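PDB 5MU5: uncharacterized protein from Magnetospirillum magneticum AMB-1, which is probably a Maf-type glycosyltransferase that transfers sugars to flagellin and is involved in the formation of the bacterial flagellum. Local coordinates for residues Q36-V41 against D48-G53; Q295-I300 against L509-T514. All blocks are in the same frame, centred on the assembly; numbering follows the deposited sequence.

Contact 1 (Q36-V41 against D48-G53); sequences QSNLVV and DVEFRG
Ser37 and Val49 meet at the buried side of this contact, where CB of Ser37 lies 3.6 Å from CG1 of Val49. That methyl rests against both CB and OG of the serine, while OG hydrogen-bonds to Asp155 and His159. Farther along the same face, CD1 of Leu39 turns toward the partner strand, 3.4 Å from the Asp48 carbonyl oxygen. Leu39 also meets His159 of helix 154-160, and His159 and Phe156 of that helix touch Val49. The two strands form an antiparallel beta hairpin, with 38-41 the outer strand and 47-51 the middle strand of a three-stranded sheet completed by 54-55. Asn38 and Glu50 are a hydrogen-bonded pair, the bond from Asn38 N to Glu50 O spanning 2.9 Å and its reciprocal closing the ring; Val40 and Asp48 repeat the pattern, with Asp48 N 2.7 Å from Val40 O. The opposite face is looser. There the side chains of Asn38 and Glu50 run side by side, and ND2 of Asn38 gives OE1 of Glu50 a weak but straight bond of 3.4 Å. The bent glutamate (chi2 -87°) sends OE2 the other way, where its anti lone pair takes the N-H of Gly53 at 2.6 Å and ties the carboxylate to the turn after the strand. Beside this pair, CG2 of Val40 rests 4.0 Å from CB of Glu50, and Phe55 touches both residues.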
# COMPACT_ATOMS: atom_id res chain seq x y z
N GLN A 36 9.08 30.27 -23.00
CA GLN A 36 8.70 31.67 -22.85
C GLN A 36 9.84 32.46 -22.21
O GLN A 36 9.96 33.66 -22.42
CB GLN A 36 7.47 31.81 -21.96
CG GLN A 36 6.19 31.26 -22.55
CD GLN A 36 5.08 31.17 -21.51
OE1 GLN A 36 5.33 30.90 -20.33
NE2 GLN A 36 3.84 31.37 -21.95
N SER A 37 10.66 31.79 -21.41
CA SER A 37 11.75 32.46 -20.72
C SER A 37 12.99 32.47 -21.59
O SER A 37 13.04 31.77 -22.60
CB SER A 37 12.04 31.78 -19.38
OG SER A 37 12.19 30.39 -19.55
N ASN A 38 13.98 33.26 -21.20
CA ASN A 38 15.21 33.43 -21.97
C ASN A 38 16.42 32.95 -21.19
O ASN A 38 16.54 33.22 -20.00
CB ASN A 38 15.43 34.91 -22.33
CG ASN A 38 14.35 35.45 -23.23
OD1 ASN A 38 14.05 34.86 -24.27
ND2 ASN A 38 13.78 36.58 -22.86
N LEU A 39 17.32 32.25 -21.87
CA LEU A 39 18.57 31.84 -21.26
C LEU A 39 19.55 32.95 -21.59
O LEU A 39 19.77 33.23 -22.76
CB LEU A 39 19.06 30.52 -21.85
CG LEU A 39 20.28 29.92 -21.15
CD1 LEU A 39 19.93 29.52 -19.73
CD2 LEU A 39 20.83 28.72 -21.92
N VAL A 40 20.10 33.59 -20.56
CA VAL A 40 21.03 34.71 -20.76
C VAL A 40 22.28 34.56 -19.89
O VAL A 40 22.26 33.84 -18.90
CB VAL A 40 20.35 36.07 -20.45
CG1 VAL A 40 19.07 36.22 -21.26
CG2 VAL A 40 20.04 36.22 -18.97
N VAL A 41 23.36 35.22 -20.30
CA VAL A 41 24.58 35.26 -19.51
C VAL A 41 24.48 36.46 -18.56
O VAL A 41 24.27 37.58 -19.02
CB VAL A 41 25.83 35.44 -20.39
CG1 VAL A 41 27.07 35.57 -19.52
CG2 VAL A 41 25.98 34.28 -21.36
N ASP A 48 21.89 32.11 -16.87
CA ASP A 48 20.76 32.41 -16.01
C ASP A 48 19.48 32.42 -16.84
O ASP A 48 19.54 32.48 -18.06
CB ASP A 48 20.97 33.77 -15.32
CG ASP A 48 20.16 33.94 -14.03
OD1 ASP A 48 19.24 33.13 -13.77
OD2 ASP A 48 20.45 34.87 -13.25
N VAL A 49 18.33 32.33 -16.17
CA VAL A 49 17.02 32.37 -16.83
C VAL A 49 16.29 33.67 -16.48
O VAL A 49 15.97 33.93 -15.33
CB VAL A 49 16.16 31.17 -16.43
CG1 VAL A 49 14.84 31.20 -17.17
CG2 VAL A 49 16.89 29.88 -16.73
N GLU A 50 16.07 34.49 -17.51
CA GLU A 50 15.41 35.77 -17.34
C GLU A 50 13.99 35.69 -17.89
O GLU A 50 13.73 34.97 -18.84
CB GLU A 50 16.22 36.87 -18.03
CG GLU A 50 15.66 38.29 -17.89
CD GLU A 50 14.62 38.63 -18.96
OE1 GLU A 50 14.83 38.26 -20.13
OE2 GLU A 50 13.61 39.29 -18.63
N PHE A 51 13.08 36.41 -17.25
CA PHE A 51 11.69 36.47 -17.67
C PHE A 51 11.04 37.72 -17.09
O PHE A 51 10.89 37.84 -15.87
CB PHE A 51 10.93 35.21 -17.22
CG PHE A 51 9.48 35.20 -17.63
CD1 PHE A 51 9.13 35.25 -18.97
CD2 PHE A 51 8.48 35.11 -16.68
CE1 PHE A 51 7.80 35.23 -19.36
CE2 PHE A 51 7.14 35.10 -17.06
CZ PHE A 51 6.81 35.16 -18.40
N ARG A 52 10.69 38.66 -17.96
CA ARG A 52 10.10 39.93 -17.55
C ARG A 52 10.98 40.64 -16.54
O ARG A 52 10.50 41.16 -15.53
CB ARG A 52 8.69 39.71 -17.00
CG ARG A 52 7.75 39.05 -17.98
CD ARG A 52 6.38 38.85 -17.36
NE ARG A 52 5.43 38.26 -18.30
CZ ARG A 52 4.31 37.62 -17.95
NH1 ARG A 52 3.98 37.47 -16.67
NH2 ARG A 52 3.52 37.12 -18.89
N GLY A 53 12.29 40.66 -16.80
CA GLY A 53 13.25 41.33 -15.93
C GLY A 53 13.56 40.63 -14.61
O GLY A 53 14.27 41.19 -13.78

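Contact 2 (Q295-I300 against L509-T514); sequences QDRAVI and LRLKST
Two matching first torsions bring Arg297 and Ser513 together: chi1 of Arg297 (66°) sets CG, and chi1 of Ser513 (51°) sets OG, each between its own backbone N and carbonyl carbon. The serine hydroxyl is thereby turned to the arginine backbone and donates to Arg297 O, with OG and O 2.7 Å apart. The donor approaches at a C=O...OG angle of 142°, tilted moderately from the carbonyl plane, and this is the one hydrogen bond that joins the two segments. The arginine side chain then runs alongside the backbone of the loop. Its CB lies 3.6 Å from the carbonyl carbon of Thr514, CG is equally close to Ser513 OG, and CD comes within 3.1 Å of Ser513 O. The chain is extended from CG to NE and carries the guanidinium beyond the serine; there NH1 forms a 2.7 Å salt bridge with OD1 of Asp296. That carboxylate, whose OD2 lies in plane at the guanidinium edge, would help to fix the rotation of the charged group. Next to the polar link the contact becomes apolar: CD1 of Leu511 reaches to 4.1 Å from CG of Arg297 and 4.2 Å from CB of Ala298. The loop thus packs on the residues leading into strand 299-303 of the large, mainly parallel sheet. Segment 295-300 leads from helix 284-294 into that strand, and Leu511 also packs on Asn294 of the helix, on Phe276 of the neighbouring strand 275-278 and on Tyr410 of strand 408-412. Thr514 is the N-cap of helix 515-528, its OG1 bonded to Met517 N, and from that helix Lys518 reaches back to Gln295 O.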
# COMPACT_ATOMS: atom_id res chain seq x y z
N GLN A 295 -37.83 -5.82 5.69
CA GLN A 295 -36.96 -6.93 5.35
C GLN A 295 -37.57 -7.89 4.34
O GLN A 295 -36.84 -8.61 3.65
CB GLN A 295 -36.50 -7.71 6.58
CG GLN A 295 -37.56 -8.58 7.21
CD GLN A 295 -37.01 -9.34 8.39
OE1 GLN A 295 -36.00 -10.02 8.28
NE2 GLN A 295 -37.67 -9.22 9.53
N ASP A 296 -38.90 -7.90 4.25
CA ASP A 296 -39.57 -8.76 3.27
C ASP A 296 -39.34 -8.33 1.80
O ASP A 296 -39.44 -9.18 0.89
CB ASP A 296 -41.06 -8.90 3.59
CG ASP A 296 -41.80 -7.58 3.53
OD1 ASP A 296 -41.16 -6.50 3.68
OD2 ASP A 296 -43.04 -7.61 3.35
N ARG A 297 -39.01 -7.05 1.57
CA ARG A 297 -38.79 -6.53 0.23
C ARG A 297 -37.44 -5.80 0.00
O ARG A 297 -37.28 -5.04 -0.96
CB ARG A 297 -39.94 -5.63 -0.19
CG ARG A 297 -40.10 -4.36 0.61
CD ARG A 297 -41.41 -3.69 0.24
NE ARG A 297 -41.85 -2.73 1.25
CZ ARG A 297 -42.38 -3.07 2.43
NH1 ARG A 297 -42.53 -4.35 2.77
NH2 ARG A 297 -42.75 -2.11 3.28
N ALA A 298 -36.48 -6.06 0.87
CA ALA A 298 -35.12 -5.56 0.67
C ALA A 298 -34.13 -6.65 1.02
O ALA A 298 -34.40 -7.50 1.86
CB ALA A 298 -34.87 -4.34 1.53
N VAL A 299 -32.95 -6.61 0.40
CA VAL A 299 -31.93 -7.60 0.71
C VAL A 299 -31.15 -7.08 1.90
O VAL A 299 -30.72 -5.94 1.86
CB VAL A 299 -31.04 -7.84 -0.51
CG1 VAL A 299 -29.81 -8.67 -0.15
CG2 VAL A 299 -31.88 -8.50 -1.59
N ILE A 300 -31.02 -7.88 2.96
CA ILE A 300 -30.28 -7.46 4.15
C ILE A 300 -28.86 -8.00 4.09
O ILE A 300 -28.65 -9.21 4.06
CB ILE A 300 -30.91 -7.98 5.44
CG1 ILE A 300 -32.39 -7.64 5.54
CG2 ILE A 300 -30.15 -7.43 6.65
CD1 ILE A 300 -32.73 -6.18 5.40
N LEU A 509 -37.85 6.78 4.51
CA LEU A 509 -37.59 5.70 3.57
C LEU A 509 -38.88 5.11 3.04
O LEU A 509 -39.72 4.70 3.82
CB LEU A 509 -36.76 4.63 4.27
CG LEU A 509 -36.40 3.35 3.52
CD1 LEU A 509 -35.07 2.80 4.03
CD2 LEU A 509 -37.49 2.30 3.63
N ARG A 510 -39.05 5.09 1.72
CA ARG A 510 -40.19 4.43 1.06
C ARG A 510 -39.60 3.61 -0.07
O ARG A 510 -38.89 4.14 -0.92
CB ARG A 510 -41.18 5.42 0.43
CG ARG A 510 -41.92 6.35 1.38
CD ARG A 510 -42.87 5.61 2.32
NE ARG A 510 -43.59 6.54 3.19
CZ ARG A 510 -43.07 7.16 4.25
NH1 ARG A 510 -41.80 6.98 4.62
NH2 ARG A 510 -43.83 7.99 4.97
N LEU A 511 -39.90 2.32 -0.11
CA LEU A 511 -39.37 1.45 -1.15
C LEU A 511 -40.42 1.19 -2.21
O LEU A 511 -41.60 1.23 -1.93
CB LEU A 511 -38.91 0.14 -0.53
CG LEU A 511 -37.91 0.26 0.62
CD1 LEU A 511 -37.61 -1.13 1.17
CD2 LEU A 511 -36.63 0.96 0.18
N LYS A 512 -39.98 0.90 -3.43
CA LYS A 512 -40.88 0.59 -4.54
C LYS A 512 -40.92 -0.92 -4.79
O LYS A 512 -41.62 -1.38 -5.68
CB LYS A 512 -40.39 1.31 -5.80
CG LYS A 512 -40.36 2.83 -5.69
CD LYS A 512 -39.49 3.46 -6.77
CE LYS A 512 -39.37 4.97 -6.57
NZ LYS A 512 -38.08 5.46 -7.12
N SER A 513 -40.18 -1.69 -4.01
CA SER A 513 -40.04 -3.12 -4.27
C SER A 513 -41.13 -3.97 -3.63
O SER A 513 -41.91 -3.48 -2.84
CB SER A 513 -38.69 -3.59 -3.73
OG SER A 513 -38.55 -3.16 -2.39
N THR A 514 -41.14 -5.25 -3.99
CA THR A 514 -42.06 -6.24 -3.44
C THR A 514 -41.30 -7.50 -3.01
O THR A 514 -40.13 -7.70 -3.41
CB THR A 514 -43.06 -6.69 -4.51
OG1 THR A 514 -42.36 -7.41 -5.55
CG2 THR A 514 -43.77 -5.50 -5.12

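Overall arrangement
Contacts 1 and 2 belong to separate parts of the chain, with centres 68 Å apart and nearest atoms about 51 Å apart. They come in series: the hairpin of contact 1 closes before contact 2 opens. Contact 1 lies in the Maf N-terminal domain, where its small antiparallel sheet sits beside helix 154-160. Contact 2 joins the MptE-like region, at strand 299-303 of the ten-stranded mixed sheet, to the loop before helix 515-528. The two share no strand or sheet. Six residues separate the segments of contact 1 and 208 those of contact 2, which makes the first a local hairpin and the second a tie between distant parts of the sequence in this probable flagellin glycosyltransferase.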